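Local coordinates for protein 3-oxosteroid 1-dehydrogenase (Sterolibacterium denitrificans, PDB 7P18) that probably catalyses the FAD-dependent 1,2-dehydrogenation of the A ring of 3-oxosteroids, giving 3-oxo-Delta(1)-steroids and passing the electrons to an acceptor, at residues A[156-161]-A[185-190]; A[275-280]-A[288-293]; A[344-349]-A[383-388]. All coordinates share one frame; numbering follows the deposited sequence.

Overall arrangement
The three contacts lie in separate parts of one FAD-binding chain. Contact 3 is the most buried. It pairs two strands by backbone hydrogen bonds, with apolar side chains on both faces of the sheet. Contacts 1 and 2 are partly buried. Contact 1 sets a beta turn against a helix by carbon contacts and a CH-pi contact, with no hydrogen bond between its segments. Contact 2 is polar and holds a helix start to the loop that follows, close to the FAD site. Strand 486-502 serves contacts 2 and 3, through D495 and by pairing with strand 383-387. Nearest atoms of contacts 2 and 3 are about 9 Å apart, those of contacts 1 and 3 about 17 Å.

Contact 1: A[156-161]-A[185-190]; sequences TLLMGK and KSLGRY
L158 meets S186 and L187 where a type II beta turn, L157 to G160, faces helix 179-191. The turn overlaps the short link, 159-161, between the antiparallel strands 157-158 and 162-163, a small beta hairpin. No hydrogen bond links the two segments, and the contact is mainly apolar. One methyl of L158 does most of its touching. L158 CD2 lies 3.6 Å from S186 CB. The same CD2 is 3.7 Å from L187 CG. The CG of L158 is anti to the backbone N (chi1 -173°), which carries this methyl to the helix. The side chains of L158 and L187 cross at about a right angle, so they meet by their branches. L187 also touches the next residue of the turn, its CD1 3.8 Å from M159 CG. M159 is exposed, and this edge of the contact faces solvent.

The second centre is K161 on Y190. K161 CB sits over one face of the ring as a CH-pi contact, 4.1 Å from the Y190 ring centroid. It is 23° off the normal and offset toward the rim. K161 O approaches the same ring, 3.6 Å from Y190 CE2.

Behind this shell, the turn is closed by a weak bond, G160 N to L157 O at 3.3 Å. One residue on, K161 N bonds L158 O at 2.9 Å. On the helix side, Y190 OH bonds R201 O, and R197 makes a cation-pi contact with the ring. S186 OG is bonded to Q182, and M164 packs on both L158 and S186. T156, at the start of the hairpin segment, touches the bound steroid. The lysine chain runs on across the tyrosine ring, and K161 CD comes within 3.9 Å of Y190 OH.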
loop_
_atom_site.group_PDB
_atom_site.type_symbol
_atom_site.label_atom_id
_atom_site.label_comp_id
_atom_site.label_asym_id
_atom_site.label_seq_id
_atom_site.Cartn_x
_atom_site.Cartn_y
_atom_site.Cartn_z
ATOM N N THR A 156 -9.849 -7.127 5.557
ATOM C CA THR A 156 -10.259 -6.503 4.265
ATOM C C THR A 156 -11.551 -7.154 3.768
ATOM O O THR A 156 -12.045 -6.756 2.684
ATOM C CB THR A 156 -9.166 -6.561 3.187
ATOM O OG1 THR A 156 -8.879 -7.911 2.832
ATOM C CG2 THR A 156 -7.897 -5.843 3.578
ATOM N N LEU A 157 -12.079 -8.125 4.520
ATOM C CA LEU A 157 -13.269 -8.916 4.128
ATOM C C LEU A 157 -14.437 -8.581 5.058
ATOM O O LEU A 157 -14.191 -8.218 6.232
ATOM C CB LEU A 157 -12.920 -10.401 4.212
ATOM C CG LEU A 157 -11.690 -10.849 3.431
ATOM C CD1 LEU A 157 -11.322 -12.286 3.790
ATOM C CD2 LEU A 157 -11.905 -10.701 1.931
ATOM N N LEU A 158 -15.659 -8.743 4.560
ATOM C CA LEU A 158 -16.899 -8.474 5.329
ATOM C C LEU A 158 -17.140 -9.614 6.319
ATOM O O LEU A 158 -17.272 -10.776 5.849
ATOM C CB LEU A 158 -18.081 -8.375 4.365
ATOM C CG LEU A 158 -19.397 -7.932 4.996
ATOM C CD1 LEU A 158 -19.215 -6.619 5.732
ATOM C CD2 LEU A 158 -20.487 -7.834 3.943
ATOM N N MET A 159 -17.255 -9.279 7.610
ATOM C CA MET A 159 -17.354 -10.261 8.733
ATOM C C MET A 159 -16.185 -11.252 8.604
ATOM O O MET A 159 -16.392 -12.437 8.910
ATOM C CB MET A 159 -18.681 -11.043 8.716
ATOM C CG MET A 159 -19.951 -10.193 8.800
ATOM S SD MET A 159 -19.987 -8.978 10.156
ATOM C CE MET A 159 -21.540 -8.136 9.830
ATOM N N GLY A 160 -15.025 -10.789 8.109
ATOM C CA GLY A 160 -13.825 -11.602 7.832
ATOM C C GLY A 160 -14.060 -12.730 6.845
ATOM O O GLY A 160 -13.295 -13.699 6.883
ATOM N N LYS A 161 -15.053 -12.619 5.966
ATOM C CA LYS A 161 -15.454 -13.705 5.034
ATOM C C LYS A 161 -15.512 -13.189 3.586
ATOM O O LYS A 161 -14.825 -13.760 2.716
ATOM C CB LYS A 161 -16.821 -14.282 5.428
ATOM C CG LYS A 161 -16.905 -14.848 6.844
ATOM C CD LYS A 161 -17.944 -15.942 7.023
ATOM C CE LYS A 161 -18.496 -16.019 8.434
ATOM N NZ LYS A 161 -17.422 -16.096 9.454
ATOM N N LYS A 185 -26.233 -8.181 0.198
ATOM C CA LYS A 185 -25.846 -8.627 -1.165
ATOM C C LYS A 185 -24.539 -9.433 -1.036
ATOM O O LYS A 185 -24.455 -10.537 -1.616
ATOM C CB LYS A 185 -25.766 -7.413 -2.101
ATOM C CG LYS A 185 -25.638 -7.730 -3.589
ATOM C CD LYS A 185 -25.588 -6.506 -4.508
ATOM C CE LYS A 185 -24.420 -5.564 -4.263
ATOM N NZ LYS A 185 -23.089 -6.191 -4.486
ATOM N N SER A 186 -23.589 -8.922 -0.249
ATOM C CA SER A 186 -22.187 -9.422 -0.166
ATOM C C SER A 186 -22.168 -10.777 0.555
ATOM O O SER A 186 -21.734 -11.783 -0.057
ATOM C CB SER A 186 -21.279 -8.414 0.501
ATOM O OG SER A 186 -21.059 -7.278 -0.337
ATOM N N LEU A 187 -22.684 -10.822 1.779
ATOM C CA LEU A 187 -22.754 -12.074 2.585
ATOM C C LEU A 187 -23.720 -13.052 1.926
ATOM O O LEU A 187 -23.393 -14.249 1.845
ATOM C CB LEU A 187 -23.126 -11.711 4.020
ATOM C CG LEU A 187 -21.970 -11.085 4.786
ATOM C CD1 LEU A 187 -22.458 -10.331 6.004
ATOM C CD2 LEU A 187 -20.955 -12.156 5.176
ATOM N N GLY A 188 -24.809 -12.536 1.373
ATOM C CA GLY A 188 -25.721 -13.301 0.508
ATOM C C GLY A 188 -24.980 -14.093 -0.545
ATOM O O GLY A 188 -25.082 -15.339 -0.517
ATOM N N ARG A 189 -24.255 -13.408 -1.440
ATOM C CA ARG A 189 -23.512 -14.027 -2.578
ATOM C C ARG A 189 -22.641 -15.174 -2.040
ATOM O O ARG A 189 -22.607 -16.237 -2.682
ATOM C CB ARG A 189 -22.639 -12.964 -3.267
ATOM C CG ARG A 189 -21.975 -13.411 -4.561
ATOM C CD ARG A 189 -20.848 -12.476 -4.979
ATOM N NE ARG A 189 -19.774 -12.494 -3.989
ATOM C CZ ARG A 189 -19.355 -11.443 -3.290
ATOM N NH1 ARG A 189 -19.884 -10.244 -3.497
ATOM N NH2 ARG A 189 -18.383 -11.591 -2.402
ATOM N N TYR A 190 -21.958 -14.924 -0.914
ATOM C CA TYR A 190 -20.945 -15.805 -0.262
ATOM C C TYR A 190 -21.598 -17.140 0.156
ATOM O O TYR A 190 -21.113 -18.230 -0.240
ATOM C CB TYR A 190 -20.327 -15.068 0.932
ATOM C CG TYR A 190 -19.368 -15.881 1.769
ATOM C CD1 TYR A 190 -19.829 -16.746 2.751
ATOM C CD2 TYR A 190 -17.997 -15.789 1.581
ATOM C CE1 TYR A 190 -18.955 -17.510 3.507
ATOM C CE2 TYR A 190 -17.109 -16.537 2.340
ATOM C CZ TYR A 190 -17.594 -17.408 3.300
ATOM O OH TYR A 190 -16.734 -18.148 4.050
#

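Contact 2: A[275-280]-A[288-293]; sequences RNQQMR and TNAAWS
Q277 and R280 grip the segment 288-293 from the first turn of helix 277-283. This is the tight part of the contact. The amide of Q277 is used at both ends. A290 N gives its hydrogen to Q277 OE1 at 3.0 Å, nearly straight (168°) and in the carbonyl plane. Q277 NE2 gives one to T288 O, also at 3.0 Å, from above that carbonyl plane. Two bonds thus fix the rotation of the amide, and NE2 is also bonded to E281. R280 NE donates to T288 OG1 at 2.8 Å, close to the guanidinium plane. A bend at chi3 (69°) turns the guanidinium of R280 so that its NE edge meets this hydroxyl and one face lies under N289 O. R280 CD packs on A290, 3.9 Å from A290 CB. R280 NH1 makes a salt bridge with D495. A leucine in place of R280 would probably leave T288 OG1 without its donor and D495 without this charge partner.

On the R275 side a water takes part, and A291 beside it is exposed. S293 CB stands over one face of the R275 guanidinium, 3.5 Å from R275 NH2. Water 1 lies at the edge and links R275 NH1, at 2.9 Å, to A291 O. The head group has a firmer partner in T295 O.

N276 caps the helix through OD1, and N289 makes an Asx turn into the 3-10 segment 290-292. Helix 302-309 touches N276 and M279, W292 O bonds S325 of strand 320-326, and D495 of strand 486-502 holds both R280 and S293.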
loop_
_atom_site.group_PDB
_atom_site.type_symbol
_atom_site.label_atom_id
_atom_site.label_comp_id
_atom_site.label_asym_id
_atom_site.label_seq_id
_atom_site.Cartn_x
_atom_site.Cartn_y
_atom_site.Cartn_z
ATOM N N ARG A 275 11.515 -5.509 5.856
ATOM C CA ARG A 275 11.675 -6.696 6.742
ATOM C C ARG A 275 13.144 -6.978 7.094
ATOM O O ARG A 275 13.389 -7.968 7.810
ATOM C CB ARG A 275 10.992 -7.897 6.114
ATOM C CG ARG A 275 9.475 -7.817 6.137
ATOM C CD ARG A 275 8.867 -8.040 7.511
ATOM N NE ARG A 275 7.442 -7.669 7.630
ATOM C CZ ARG A 275 6.792 -7.523 8.787
ATOM N NH1 ARG A 275 7.429 -7.737 9.931
ATOM N NH2 ARG A 275 5.523 -7.135 8.812
ATOM N N ASN A 276 14.078 -6.099 6.728
ATOM C CA ASN A 276 15.524 -6.275 7.034
ATOM C C ASN A 276 15.916 -5.232 8.067
ATOM O O ASN A 276 16.116 -4.043 7.730
ATOM C CB ASN A 276 16.362 -6.258 5.743
ATOM C CG ASN A 276 17.844 -6.469 5.989
ATOM O OD1 ASN A 276 18.354 -6.069 7.026
ATOM N ND2 ASN A 276 18.559 -6.988 5.004
ATOM N N GLN A 277 15.989 -5.642 9.350
ATOM C CA GLN A 277 16.225 -4.687 10.460
ATOM C C GLN A 277 17.593 -4.022 10.277
ATOM O O GLN A 277 17.743 -2.832 10.606
ATOM C CB GLN A 277 16.089 -5.403 11.819
ATOM C CG GLN A 277 16.328 -4.481 12.985
ATOM C CD GLN A 277 15.168 -3.556 13.179
ATOM O OE1 GLN A 277 14.040 -3.914 12.866
ATOM N NE2 GLN A 277 15.444 -2.416 13.765
ATOM N N GLN A 278 18.606 -4.739 9.790
ATOM C CA GLN A 278 19.954 -4.121 9.605
ATOM C C GLN A 278 19.854 -2.969 8.578
ATOM O O GLN A 278 20.397 -1.876 8.798
ATOM C CB GLN A 278 20.938 -5.203 9.151
ATOM C CG GLN A 278 22.309 -4.665 8.760
ATOM C CD GLN A 278 22.413 -4.168 7.322
ATOM O OE1 GLN A 278 22.052 -4.852 6.354
ATOM N NE2 GLN A 278 22.968 -2.975 7.164
ATOM N N MET A 279 19.155 -3.207 7.472
ATOM C CA MET A 279 19.005 -2.174 6.411
ATOM C C MET A 279 18.139 -1.015 6.928
ATOM O O MET A 279 18.508 0.147 6.687
ATOM C CB MET A 279 18.441 -2.819 5.146
ATOM C CG MET A 279 19.466 -3.679 4.431
ATOM S SD MET A 279 18.916 -4.310 2.831
ATOM C CE MET A 279 19.094 -2.836 1.847
ATOM N N ARG A 280 17.088 -1.296 7.725
ATOM C CA ARG A 280 16.290 -0.233 8.378
ATOM C C ARG A 280 17.225 0.609 9.211
ATOM O O ARG A 280 17.202 1.852 9.122
ATOM C CB ARG A 280 15.149 -0.792 9.234
ATOM C CG ARG A 280 14.106 -1.602 8.493
ATOM C CD ARG A 280 12.972 -2.010 9.460
ATOM N NE ARG A 280 12.168 -0.876 9.873
ATOM C CZ ARG A 280 10.929 -0.631 9.428
ATOM N NH1 ARG A 280 10.348 -1.444 8.571
ATOM N NH2 ARG A 280 10.281 0.442 9.837
ATOM N N THR A 288 13.352 2.521 14.717
ATOM C CA THR A 288 12.865 1.745 13.558
ATOM C C THR A 288 12.736 0.306 13.988
ATOM O O THR A 288 13.606 -0.175 14.709
ATOM C CB THR A 288 13.750 1.952 12.329
ATOM O OG1 THR A 288 13.081 1.494 11.144
ATOM C CG2 THR A 288 15.088 1.256 12.433
ATOM N N ASN A 289 11.668 -0.348 13.575
ATOM C CA ASN A 289 11.427 -1.755 13.904
ATOM C C ASN A 289 10.626 -2.410 12.802
ATOM O O ASN A 289 9.505 -1.932 12.514
ATOM C CB ASN A 289 10.759 -1.854 15.275
ATOM C CG ASN A 289 10.897 -3.236 15.848
ATOM O OD1 ASN A 289 10.758 -4.210 15.149
ATOM N ND2 ASN A 289 11.184 -3.316 17.141
ATOM N N ALA A 290 11.188 -3.470 12.213
ATOM C CA ALA A 290 10.519 -4.264 11.179
ATOM C C ALA A 290 9.171 -4.788 11.709
ATOM O O ALA A 290 8.259 -4.940 10.899
ATOM C CB ALA A 290 11.412 -5.380 10.710
ATOM N N ALA A 291 9.042 -5.064 13.020
ATOM C CA ALA A 291 7.802 -5.627 13.601
ATOM C C ALA A 291 6.630 -4.667 13.361
ATOM O O ALA A 291 5.501 -5.116 13.401
ATOM C CB ALA A 291 7.980 -5.854 15.104
ATOM N N TRP A 292 6.895 -3.373 13.174
ATOM C CA TRP A 292 5.813 -2.367 13.025
ATOM C C TRP A 292 5.240 -2.393 11.599
ATOM O O TRP A 292 4.191 -1.739 11.375
ATOM C CB TRP A 292 6.312 -0.988 13.377
ATOM C CG TRP A 292 6.839 -0.861 14.765
ATOM C CD1 TRP A 292 6.610 -1.699 15.817
ATOM C CD2 TRP A 292 7.732 0.149 15.222
ATOM N NE1 TRP A 292 7.296 -1.258 16.902
ATOM C CE2 TRP A 292 8.009 -0.152 16.579
ATOM C CE3 TRP A 292 8.377 1.246 14.631
ATOM C CZ2 TRP A 292 8.835 0.645 17.343
ATOM C CZ3 TRP A 292 9.172 2.047 15.411
ATOM C CH2 TRP A 292 9.407 1.747 16.738
ATOM N N SER A 293 5.869 -3.117 10.678
ATOM C CA SER A 293 5.451 -3.150 9.265
ATOM C C SER A 293 4.113 -3.873 9.132
ATOM O O SER A 293 3.855 -4.794 9.913
ATOM C CB SER A 293 6.520 -3.767 8.389
ATOM O OG SER A 293 6.181 -3.623 6.997
HETATM O O HOH W 1 5.235 -7.231 11.741
#

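Contact 3: A[344-349]-A[383-388]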
loop_
_atom_site.group_PDB
_atom_site.type_symbol
_atom_site.label_atom_id
_atom_site.label_comp_id
_atom_site.label_asym_id
_atom_site.label_seq_id
_atom_site.Cartn_x
_atom_site.Cartn_y
_atom_site.Cartn_z
ATOM N N PRO A 344 -15.082 10.699 13.351
ATOM C CA PRO A 344 -15.212 11.724 14.376
ATOM C C PRO A 344 -15.180 11.171 15.809
ATOM O O PRO A 344 -15.821 10.186 16.056
ATOM C CB PRO A 344 -16.582 12.349 14.012
ATOM C CG PRO A 344 -17.353 11.229 13.499
ATOM C CD PRO A 344 -16.354 10.427 12.670
ATOM N N GLY A 345 -14.401 11.816 16.682
ATOM C CA GLY A 345 -14.321 11.475 18.115
ATOM C C GLY A 345 -13.002 10.813 18.517
ATOM O O GLY A 345 -12.921 10.380 19.664
ATOM N N CYS A 346 -12.021 10.705 17.623
ATOM C CA CYS A 346 -10.709 10.100 18.005
ATOM C C CYS A 346 -9.616 11.152 17.899
ATOM O O CYS A 346 -9.678 12.002 16.984
ATOM C CB CYS A 346 -10.398 8.874 17.184
ATOM S SG CYS A 346 -10.044 9.193 15.432
ATOM N N ILE A 347 -8.654 11.130 18.820
ATOM C CA ILE A 347 -7.503 12.073 18.763
ATOM C C ILE A 347 -6.212 11.277 18.889
ATOM O O ILE A 347 -6.240 10.196 19.481
ATOM C CB ILE A 347 -7.594 13.199 19.809
ATOM C CG1 ILE A 347 -7.683 12.701 21.251
ATOM C CG2 ILE A 347 -8.733 14.148 19.466
ATOM C CD1 ILE A 347 -7.388 13.815 22.245
ATOM N N VAL A 348 -5.135 11.825 18.336
ATOM C CA VAL A 348 -3.778 11.239 18.488
ATOM C C VAL A 348 -2.964 12.170 19.350
ATOM O O VAL A 348 -2.889 13.356 19.042
ATOM C CB VAL A 348 -3.146 10.990 17.103
ATOM C CG1 VAL A 348 -1.669 10.646 17.215
ATOM C CG2 VAL A 348 -3.943 9.890 16.403
ATOM N N VAL A 349 -2.301 11.610 20.368
ATOM C CA VAL A 349 -1.455 12.396 21.294
ATOM C C VAL A 349 -0.099 11.720 21.450
ATOM O O VAL A 349 0.007 10.492 21.248
ATOM C CB VAL A 349 -2.135 12.583 22.667
ATOM C CG1 VAL A 349 -3.437 13.358 22.505
ATOM C CG2 VAL A 349 -2.340 11.239 23.372
ATOM N N ALA A 383 2.810 6.622 19.223
ATOM C CA ALA A 383 1.852 7.636 19.698
ATOM C C ALA A 383 0.577 6.904 20.104
ATOM O O ALA A 383 0.577 5.675 20.080
ATOM C CB ALA A 383 1.610 8.680 18.619
ATOM N N TRP A 384 -0.420 7.645 20.582
ATOM C CA TRP A 384 -1.614 7.083 21.254
ATOM C C TRP A 384 -2.861 7.617 20.572
ATOM O O TRP A 384 -2.999 8.856 20.454
ATOM C CB TRP A 384 -1.598 7.376 22.756
ATOM C CG TRP A 384 -0.485 6.631 23.414
ATOM C CD1 TRP A 384 0.761 7.121 23.668
ATOM C CD2 TRP A 384 -0.460 5.239 23.757
ATOM N NE1 TRP A 384 1.548 6.134 24.190
ATOM C CE2 TRP A 384 0.827 4.976 24.269
ATOM C CE3 TRP A 384 -1.400 4.208 23.742
ATOM C CZ2 TRP A 384 1.193 3.718 24.721
ATOM C CZ3 TRP A 384 -1.034 2.955 24.167
ATOM C CH2 TRP A 384 0.252 2.715 24.648
ATOM N N LEU A 385 -3.755 6.693 20.255
ATOM C CA LEU A 385 -5.086 7.052 19.698
ATOM C C LEU A 385 -6.120 6.885 20.809
ATOM O O LEU A 385 -6.130 5.817 21.410
ATOM C CB LEU A 385 -5.374 6.144 18.515
ATOM C CG LEU A 385 -6.747 6.363 17.893
ATOM C CD1 LEU A 385 -6.683 7.580 17.012
ATOM C CD2 LEU A 385 -7.177 5.137 17.133
ATOM N N ILE A 386 -6.896 7.933 21.069
ATOM C CA ILE A 386 -7.880 8.025 22.197
ATOM C C ILE A 386 -9.287 8.225 21.624
ATOM O O ILE A 386 -9.459 9.058 20.711
ATOM C CB ILE A 386 -7.505 9.185 23.126
ATOM C CG1 ILE A 386 -6.012 9.193 23.480
ATOM C CG2 ILE A 386 -8.414 9.158 24.356
ATOM C CD1 ILE A 386 -5.574 8.052 24.375
ATOM N N PHE A 387 -10.264 7.454 22.103
ATOM C CA PHE A 387 -11.696 7.680 21.760
ATOM C C PHE A 387 -12.582 7.167 22.907
ATOM O O PHE A 387 -12.045 6.535 23.866
ATOM C CB PHE A 387 -12.033 7.012 20.429
ATOM C CG PHE A 387 -11.702 5.555 20.295
ATOM C CD1 PHE A 387 -12.580 4.573 20.743
ATOM C CD2 PHE A 387 -10.516 5.158 19.690
ATOM C CE1 PHE A 387 -12.298 3.227 20.583
ATOM C CE2 PHE A 387 -10.235 3.813 19.541
ATOM C CZ PHE A 387 -11.111 2.849 19.997
ATOM N N ASP A 388 -13.892 7.444 22.836
ATOM C CA ASP A 388 -14.837 7.132 23.943
ATOM C C ASP A 388 -15.729 5.964 23.568
ATOM O O ASP A 388 -15.563 5.350 22.492
ATOM C CB ASP A 388 -15.614 8.381 24.375
ATOM C CG ASP A 388 -16.744 8.809 23.458
ATOM O OD1 ASP A 388 -16.960 8.140 22.446
ATOM O OD2 ASP A 388 -17.368 9.847 23.774
HETATM O O HOH W 2 -14.787 9.478 21.243
#
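Strands 347-349 and 383-387 pair antiparallel within a larger antiparallel sheet, and the contact itself is buried. I347 with I386 and V349 with W384 are hydrogen-bonded pairs, and V348 with L385 is the non-hydrogen-bonded pair between them. I347 N donates to I386 O at 2.9 Å, and I386 N returns a bond to I347 O at 2.8 Å. V349 N to W384 O, at 2.8 Å, and its return bond repeat the pattern. CA-H...O contacts add to the ladder, such as V348 CA to W384 O at 3.2 Å.

On one face V348 CG2 touches L385 CD1 at 3.6 Å. With chi1 at 177°, the L385 chain extends away from its own N, and CD1 reaches across to the valine. The other face carries I347, V349, W384 and I386. There I347 CG1 is 4.0 Å from I386 CB, and helix 434-450 packs on both isoleucines. V349 CG2 meets W384 CB, and the W384 ring meets W418 edge-to-face. Strand 486-502 bonds the far side of strand 383-387.

Beyond the last pair, water 2 bridges G345 O, at 2.6 Å, and D388 N. D388 then caps helix 389-394. Backbone bonds satisfy the buried N-H and C=O groups between the paired strands and so set the register, while mainly apolar side chains pack on both faces without directional bonds.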